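PDB 4ZU2: putative isohexenylglutaconyl-CoA hydratase from Pseudomonas aeruginosa, which probably hydrates isohexenylglutaconyl-CoA, an intermediate of citronellate breakdown, and belongs to the enoyl-CoA hydratase (crotonase) family. Local coordinates for residues A[108-113]-A[128-133]; A[19-24]-A[58-63]; A[136-141]-A[169-174]. One frame throughout, in Å; residues are numbered along the deposited sequence.

Interaction 1: A[108-113]-A[128-133]; sequences LVEGAV and IAAADA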
loop_
_atom_site.group_PDB
_atom_site.type_symbol
_atom_site.label_atom_id
_atom_site.label_comp_id
_atom_site.label_asym_id
_atom_site.label_seq_id
_atom_site.Cartn_x
_atom_site.Cartn_y
_atom_site.Cartn_z
ATOM N N LEU A 108 22.370 -0.536 1.619
ATOM C CA LEU A 108 22.837 -1.127 2.860
ATOM C C LEU A 108 22.881 -0.035 3.935
ATOM O O LEU A 108 23.781 0.824 3.955
ATOM C CB LEU A 108 24.208 -1.781 2.614
ATOM C CG LEU A 108 24.658 -2.915 3.549
ATOM C CD1 LEU A 108 23.583 -3.962 3.673
ATOM C CD2 LEU A 108 25.900 -3.556 3.026
ATOM N N VAL A 109 21.871 -0.015 4.800
ATOM C CA VAL A 109 21.695 1.107 5.717
ATOM C C VAL A 109 22.123 0.737 7.164
ATOM O O VAL A 109 21.657 -0.225 7.745
ATOM C CB VAL A 109 20.241 1.688 5.644
ATOM C CG1 VAL A 109 19.863 2.065 4.186
ATOM C CG2 VAL A 109 19.246 0.729 6.186
ATOM N N GLU A 110 23.043 1.519 7.712
ATOM C CA GLU A 110 23.570 1.300 9.047
ATOM C C GLU A 110 23.495 2.615 9.761
ATOM O O GLU A 110 23.587 3.644 9.125
ATOM C CB GLU A 110 25.023 0.881 8.973
ATOM C CG GLU A 110 25.252 -0.337 8.152
ATOM C CD GLU A 110 26.716 -0.613 7.991
ATOM O OE1 GLU A 110 27.297 -1.273 8.901
ATOM O OE2 GLU A 110 27.279 -0.125 6.970
ATOM N N GLY A 111 23.342 2.560 11.082
ATOM C CA GLY A 111 23.393 3.730 11.949
ATOM C C GLY A 111 22.328 4.742 11.584
ATOM O O GLY A 111 21.160 4.392 11.478
ATOM N N ALA A 112 22.739 5.983 11.336
ATOM C CA ALA A 112 21.771 7.049 11.061
ATOM C C ALA A 112 21.220 7.009 9.629
ATOM O O ALA A 112 21.972 7.059 8.637
ATOM C CB ALA A 112 22.398 8.416 11.360
ATOM N N VAL A 113 19.900 6.908 9.554
ATOM C CA VAL A 113 19.145 6.931 8.289
ATOM C C VAL A 113 18.033 7.982 8.445
ATOM O O VAL A 113 16.885 7.663 8.747
ATOM C CB VAL A 113 18.530 5.561 8.002
ATOM C CG1 VAL A 113 17.980 5.500 6.592
ATOM C CG2 VAL A 113 19.535 4.449 8.240
ATOM N N ILE A 128 18.649 -3.305 2.867
ATOM C CA ILE A 128 19.095 -4.214 3.918
ATOM C C ILE A 128 19.603 -3.341 5.082
ATOM O O ILE A 128 20.563 -2.608 4.918
ATOM C CB ILE A 128 20.246 -5.108 3.396
ATOM C CG1 ILE A 128 19.808 -5.935 2.166
ATOM C CG2 ILE A 128 20.750 -6.038 4.492
ATOM C CD1 ILE A 128 20.902 -6.216 1.166
ATOM N N ALA A 129 18.968 -3.411 6.249
ATOM C CA ALA A 129 19.353 -2.543 7.372
ATOM C C ALA A 129 19.987 -3.328 8.505
ATOM O O ALA A 129 19.692 -4.518 8.709
ATOM C CB ALA A 129 18.162 -1.799 7.895
ATOM N N ALA A 130 20.871 -2.643 9.229
ATOM C CA ALA A 130 21.384 -3.113 10.513
ATOM C C ALA A 130 20.285 -2.927 11.563
ATOM O O ALA A 130 19.647 -1.885 11.596
ATOM C CB ALA A 130 22.578 -2.294 10.876
ATOM N N ALA A 131 20.052 -3.920 12.418
ATOM C CA ALA A 131 19.010 -3.818 13.442
ATOM C C ALA A 131 19.134 -2.591 14.313
ATOM O O ALA A 131 18.135 -2.120 14.846
ATOM C CB ALA A 131 19.025 -5.066 14.354
ATOM N N ASP A 132 20.356 -2.108 14.513
ATOM C CA ASP A 132 20.570 -0.950 15.377
ATOM C C ASP A 132 20.606 0.377 14.572
ATOM O O ASP A 132 21.038 1.417 15.079
ATOM C CB ASP A 132 21.852 -1.144 16.215
ATOM C CG ASP A 132 23.092 -1.391 15.353
ATOM O OD1 ASP A 132 22.968 -1.277 14.115
ATOM O OD2 ASP A 132 24.189 -1.695 15.901
ATOM N N ALA A 133 20.179 0.336 13.313
ATOM C CA ALA A 133 20.073 1.548 12.510
ATOM C C ALA A 133 18.992 2.402 13.137
ATOM O O ALA A 133 18.075 1.855 13.729
ATOM C CB ALA A 133 19.762 1.207 11.060
HETATM O O HOH W 1 24.315 0.254 12.677
#
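Leu108 reaches across to Ile128 with one branch: CD1 comes in at a slant to the side of Ile128 that carries CB and CG2, 3.5 Å from Ile128 CB and almost as near CG2. The first torsion of Leu108 puts CG anti to the backbone N (chi1 -156°), which swings the isobutyl group toward its neighbour. On the other face Val109 CG2 presses on Ala129, 3.2 Å from its CB, a tight carbon contact; Phe135 of strand 134-136 packs against both residues. The two pairs lie on opposite faces of parallel strands 104-109 and 126-130 of the crotonase core. Val109 is gripped twice by its backbone: its N donates to Ile128 O at 2.9 Å, and its O receives Ala130 N at 2.9 Å. Beyond Ala130 the strand pairing ends, but a type I turn from Ala130 to Ala133 brings the chain back to Gly111, which has positive phi. Ala133 CB fits against the Gly111 backbone, 3.5 Å from Gly111 O. A water accepts from Gly111 N at 3.0 Å and donates to Asp132 OD1, though the 2.5 Å between that water and OD1 is doubtfully short.

Interaction 2: A[19-24]-A[58-63]; sequences RITLNR and RGADGH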
loop_
_atom_site.group_PDB
_atom_site.type_symbol
_atom_site.label_atom_id
_atom_site.label_comp_id
_atom_site.label_asym_id
_atom_site.label_seq_id
_atom_site.Cartn_x
_atom_site.Cartn_y
_atom_site.Cartn_z
ATOM N N ARG A 19 29.478 -0.224 -6.648
ATOM C CA ARG A 19 29.283 0.171 -5.262
ATOM C C ARG A 19 29.579 1.655 -5.083
ATOM O O ARG A 19 30.589 2.138 -5.574
ATOM C CB ARG A 19 30.220 -0.599 -4.365
ATOM C CG ARG A 19 29.724 -1.964 -4.060
ATOM C CD ARG A 19 30.571 -3.037 -4.769
ATOM N NE ARG A 19 30.156 -4.427 -4.525
ATOM C CZ ARG A 19 29.888 -4.964 -3.334
ATOM N NH1 ARG A 19 29.944 -4.275 -2.203
ATOM N NH2 ARG A 19 29.545 -6.224 -3.260
ATOM N N ILE A 20 28.728 2.351 -4.336
ATOM C CA ILE A 20 28.844 3.806 -4.167
ATOM C C ILE A 20 28.757 4.105 -2.690
ATOM O O ILE A 20 27.755 3.788 -2.052
ATOM C CB ILE A 20 27.694 4.571 -4.871
ATOM C CG1 ILE A 20 27.555 4.146 -6.349
ATOM C CG2 ILE A 20 27.895 6.106 -4.729
ATOM C CD1 ILE A 20 26.291 4.591 -6.980
ATOM N N THR A 21 29.801 4.710 -2.130
ATOM C CA THR A 21 29.827 4.922 -0.683
ATOM C C THR A 21 29.782 6.404 -0.371
ATOM O O THR A 21 30.543 7.203 -0.899
ATOM C CB THR A 21 31.012 4.195 0.009
ATOM O OG1 THR A 21 30.896 2.793 -0.231
ATOM C CG2 THR A 21 31.000 4.409 1.515
ATOM N N LEU A 22 28.821 6.769 0.450
ATOM C CA LEU A 22 28.697 8.144 0.864
ATOM C C LEU A 22 29.790 8.307 1.906
ATOM O O LEU A 22 29.885 7.528 2.876
ATOM C CB LEU A 22 27.315 8.425 1.473
ATOM C CG LEU A 22 26.088 7.881 0.710
ATOM C CD1 LEU A 22 24.796 8.202 1.441
ATOM C CD2 LEU A 22 26.061 8.382 -0.677
ATOM N N ASN A 23 30.615 9.308 1.683
ATOM C CA ASN A 23 31.901 9.384 2.325
ATOM C C ASN A 23 32.201 10.767 2.897
ATOM O O ASN A 23 33.081 11.471 2.428
ATOM C CB ASN A 23 32.950 8.965 1.274
ATOM C CG ASN A 23 34.309 8.663 1.878
ATOM O OD1 ASN A 23 35.318 8.843 1.223
ATOM N ND2 ASN A 23 34.339 8.203 3.115
ATOM N N ARG A 24 31.423 11.164 3.890
ATOM C CA ARG A 24 31.746 12.316 4.723
ATOM C C ARG A 24 31.455 11.900 6.158
ATOM O O ARG A 24 30.503 12.406 6.742
ATOM C CB ARG A 24 30.875 13.532 4.342
ATOM C CG ARG A 24 31.247 14.192 3.018
ATOM C CD ARG A 24 30.182 15.180 2.487
ATOM N NE ARG A 24 30.433 16.558 2.925
ATOM C CZ ARG A 24 29.734 17.209 3.855
ATOM N NH1 ARG A 24 28.711 16.623 4.477
ATOM N NH2 ARG A 24 30.069 18.465 4.168
ATOM N N ARG A 58 25.892 2.920 0.048
ATOM C CA ARG A 58 26.368 2.654 1.392
ATOM C C ARG A 58 27.044 3.883 2.001
ATOM O O ARG A 58 27.416 4.817 1.303
ATOM C CB ARG A 58 27.330 1.454 1.385
ATOM C CG ARG A 58 27.236 0.595 2.643
ATOM C CD ARG A 58 28.227 -0.569 2.666
ATOM N NE ARG A 58 29.470 -0.297 1.940
ATOM C CZ ARG A 58 29.979 -1.067 0.973
ATOM N NH1 ARG A 58 29.376 -2.201 0.577
ATOM N NH2 ARG A 58 31.123 -0.697 0.401
ATOM N N GLY A 59 27.181 3.867 3.320
ATOM C CA GLY A 59 27.718 4.988 4.058
ATOM C C GLY A 59 29.026 4.623 4.748
ATOM O O GLY A 59 29.197 3.523 5.264
ATOM N N ALA A 60 29.977 5.546 4.737
ATOM C CA ALA A 60 31.244 5.282 5.365
ATOM C C ALA A 60 31.045 5.224 6.877
ATOM O O ALA A 60 30.170 5.911 7.427
ATOM C CB ALA A 60 32.223 6.340 4.999
ATOM N N ASP A 61 31.811 4.345 7.532
ATOM C CA ASP A 61 31.969 4.336 8.991
ATOM C C ASP A 61 30.771 4.019 9.857
ATOM O O ASP A 61 30.694 4.485 10.984
ATOM C CB ASP A 61 32.494 5.684 9.419
ATOM C CG ASP A 61 33.786 5.567 10.096
ATOM O OD1 ASP A 61 33.759 5.322 11.319
ATOM O OD2 ASP A 61 34.819 5.671 9.387
ATOM N N GLY A 62 29.823 3.247 9.344
ATOM C CA GLY A 62 28.709 2.799 10.156
ATOM C C GLY A 62 27.536 3.768 10.263
ATOM O O GLY A 62 26.710 3.690 11.178
ATOM N N HIS A 63 27.450 4.702 9.333
ATOM C CA HIS A 63 26.236 5.494 9.212
ATOM C C HIS A 63 25.908 5.595 7.722
ATOM O O HIS A 63 26.811 5.697 6.892
ATOM C CB HIS A 63 26.398 6.888 9.843
ATOM C CG HIS A 63 26.751 6.875 11.298
ATOM N ND1 HIS A 63 25.835 6.596 12.295
ATOM C CD2 HIS A 63 27.922 7.130 11.937
ATOM C CE1 HIS A 63 26.427 6.662 13.471
ATOM N NE2 HIS A 63 27.695 6.989 13.284
HETATM O O HOH W 2 33.562 1.356 0.912
#
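Segments 19-24 and 58-63 pair as parallel strands, with Thr21 beside Arg58 and Leu22 beside Gly59, joined by three backbone hydrogen bonds: Arg58 N to Ile20 O, Leu22 N to Arg58 O at 2.6 Å, and Ala60 N to Leu22 O at 2.7 Å. Arg58 is thus tied through both its N and its O. On the face that carries Thr21, the Arg58 side chain reaches across and back toward strand 17-22 and bends at chi3 (30°), bringing its guanidinium near the Thr21 hydroxyl. Arg58 NH2 stands 3.6 Å from Thr21 OG1, the hydroxyl lying oblique to the guanidinium plane, and a water in that plane spans the two groups, accepting from NH2 and hydrogen-bonded to OG1. Thr21 turns its methyl the other way along the strand: CG2 is anti to the backbone N and lies 3.6 Å from Ala60 N. The strands belong to a beta-alpha-beta unit of the crotonase fold, strand 17-22, helix 33-47, strand 54-59, and the helix covers the opposite face, where Ile20 and Leu22 pack against Leu39. Leu22 also touches its partner strand, with CG 3.4 Å from Arg58 O. At the start of segment 19-24, Arg19 brings NH1 to 3.5 Å from Arg58 NH1, edge to edge with the guanidinium planes 46° apart. The two like charges probably repel, and a long, weak ion pair from Arg58 NH2 to Glu12 OE2 may offset part of this. Past the last bridge, the Asn23 amide swings over so that ND2 meets Ala60 CB at 3.4 Å. The loop that follows is held by Asn29, whose ND2 donates to the carbonyls of both Ala60 and His63.

Interaction 3: A[136-141]-A[169-174]; sequences GLPETS and AARFDG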
loop_
_atom_site.group_PDB
_atom_site.type_symbol
_atom_site.label_atom_id
_atom_site.label_comp_id
_atom_site.label_asym_id
_atom_site.label_seq_id
_atom_site.Cartn_x
_atom_site.Cartn_y
_atom_site.Cartn_z
ATOM N N GLY A 136 14.328 8.039 10.868
ATOM C CA GLY A 136 13.430 9.085 11.290
ATOM C C GLY A 136 13.291 10.173 10.251
ATOM O O GLY A 136 14.084 10.292 9.316
ATOM N N LEU A 137 12.240 10.952 10.422
ATOM C CA LEU A 137 12.077 12.223 9.707
ATOM C C LEU A 137 11.985 13.358 10.714
ATOM O O LEU A 137 10.890 13.711 11.164
ATOM C CB LEU A 137 10.806 12.174 8.835
ATOM C CG LEU A 137 10.866 11.124 7.714
ATOM C CD1 LEU A 137 9.541 10.953 6.958
ATOM C CD2 LEU A 137 11.947 11.440 6.739
ATOM N N PRO A 138 13.123 13.946 11.094
ATOM C CA PRO A 138 13.058 15.014 12.114
ATOM C C PRO A 138 12.481 16.343 11.623
ATOM O O PRO A 138 12.246 17.239 12.416
ATOM C CB PRO A 138 14.529 15.229 12.490
ATOM C CG PRO A 138 15.240 14.008 12.012
ATOM C CD PRO A 138 14.510 13.604 10.768
ATOM N N GLU A 139 12.212 16.437 10.336
ATOM C CA GLU A 139 11.960 17.713 9.713
ATOM C C GLU A 139 10.962 18.573 10.411
ATOM O O GLU A 139 11.244 19.741 10.683
ATOM C CB GLU A 139 11.579 17.542 8.261
ATOM C CG GLU A 139 12.736 17.290 7.377
ATOM C CD GLU A 139 13.051 15.822 7.234
ATOM O OE1 GLU A 139 12.637 15.003 8.085
ATOM O OE2 GLU A 139 13.728 15.504 6.263
ATOM N N THR A 140 9.803 18.063 10.757
ATOM C CA THR A 140 8.834 18.995 11.375
ATOM C C THR A 140 9.158 19.302 12.856
ATOM O O THR A 140 8.571 20.213 13.426
ATOM C CB THR A 140 7.417 18.467 11.329
ATOM O OG1 THR A 140 7.355 17.284 12.124
ATOM C CG2 THR A 140 6.966 18.178 9.903
ATOM N N SER A 141 10.042 18.524 13.487
ATOM C CA SER A 141 10.559 18.886 14.826
ATOM C C SER A 141 11.530 20.100 14.784
ATOM O O SER A 141 12.027 20.543 15.808
ATOM C CB SER A 141 11.185 17.672 15.552
ATOM O OG SER A 141 12.486 17.293 15.117
ATOM N N ALA A 169 7.725 12.808 14.084
ATOM C CA ALA A 169 9.199 12.719 14.052
ATOM C C ALA A 169 9.755 11.513 14.833
ATOM O O ALA A 169 10.870 11.545 15.352
ATOM C CB ALA A 169 9.817 14.029 14.561
ATOM N N ALA A 170 8.986 10.433 14.851
ATOM C CA ALA A 170 9.345 9.205 15.570
ATOM C C ALA A 170 10.645 8.560 15.111
ATOM O O ALA A 170 10.833 8.310 13.921
ATOM C CB ALA A 170 8.204 8.168 15.403
ATOM N N ARG A 171 11.519 8.230 16.057
ATOM C CA ARG A 171 12.701 7.440 15.754
ATOM C C ARG A 171 12.302 5.973 15.934
ATOM O O ARG A 171 11.350 5.667 16.665
ATOM C CB ARG A 171 13.857 7.806 16.696
ATOM C CG ARG A 171 14.895 8.766 16.130
ATOM C CD ARG A 171 14.353 10.113 15.701
ATOM N NE ARG A 171 15.441 11.097 15.623
ATOM C CZ ARG A 171 15.276 12.415 15.538
ATOM N NH1 ARG A 171 14.041 12.930 15.486
ATOM N NH2 ARG A 171 16.362 13.216 15.494
ATOM N N PHE A 172 13.021 5.076 15.265
ATOM C CA PHE A 172 12.736 3.646 15.299
ATOM C C PHE A 172 13.869 2.934 14.607
ATOM O O PHE A 172 14.606 3.544 13.808
ATOM C CB PHE A 172 11.420 3.291 14.599
ATOM C CG PHE A 172 11.340 3.730 13.141
ATOM C CD1 PHE A 172 10.958 5.016 12.813
ATOM C CD2 PHE A 172 11.648 2.856 12.109
ATOM C CE1 PHE A 172 10.877 5.421 11.487
ATOM C CE2 PHE A 172 11.570 3.258 10.771
ATOM C CZ PHE A 172 11.194 4.548 10.470
ATOM N N ASP A 173 13.997 1.643 14.900
ATOM C CA ASP A 173 15.148 0.880 14.485
ATOM C C ASP A 173 14.889 -0.004 13.319
ATOM O O ASP A 173 13.772 -0.045 12.782
ATOM C CB ASP A 173 15.699 0.058 15.655
ATOM C CG ASP A 173 14.873 -1.198 15.954
ATOM O OD1 ASP A 173 13.627 -1.217 15.782
ATOM O OD2 ASP A 173 15.498 -2.181 16.386
ATOM N N GLY A 174 15.957 -0.705 12.919
ATOM C CA GLY A 174 15.899 -1.648 11.840
ATOM C C GLY A 174 14.786 -2.692 11.902
ATOM O O GLY A 174 14.201 -3.029 10.873
HETATM O O HOH W 3 9.871 10.116 11.692
#
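Pro138 sets CG, with CB beside it, over one face of the Arg171 guanidinium, with CG 3.7 Å from Arg171 NH2 and CB 3.8 Å from NH1, the two side chains crossing at about a right angle. In this crotonase fold the contact joins the loop after strand 134-136 to the chain leaving helix 159-168. Ala169, the first residue past that helix and at positive phi, sits against the loop: its CB packs 4.0 Å from Ser141 CB, while its CA makes a CH...O contact with Leu137 O. No direct hydrogen bond crosses between the segments; instead a water accepts from Leu137 N at 2.8 Å and donates to Ala170 O at 3.0 Å. The Arg171 chain bends at chi2 (59°), which turns the guanidinium back toward Ala169 O; NH1 makes a weak hydrogen bond there, in the guanidinium plane. Further out, the Phe172 ring meets that of Phe135, planes about 10° apart, and Thr140 OG1 bonds to Ala166 O. A second subunit covers part of this surface, its Cys207 against Ala169 and its Gln203 against Ala170. The turn at Pro138 is pinned from within by Ser141, whose OG donates 2.7 Å to a lone pair of Pro138 O, in the carbonyl plane.

In the fold
Along the chain the contacts overlap in no place: interaction 2 closes first, then interaction 1, then interaction 3. Interactions 1 and 2, centres about 12 Å apart, lie side by side in the six-stranded mixed sheet, where strands 54-59 and 104-109 are neighbours; His63 ND1 probably hydrogen-bonds Ala112 N between them. The centre of interaction 3 is about 14 Å from that of interaction 1, with a probable bond from Gly174 N to Ala131 O. Interactions 2 and 3 do not touch, their nearest atoms about 12 Å apart. Segment 108-113 runs from strand 104-109 of the main sheet into 112-114 of the small sheet, whose strand 134-136 leads into interaction 3, where a second subunit of the trimer packs.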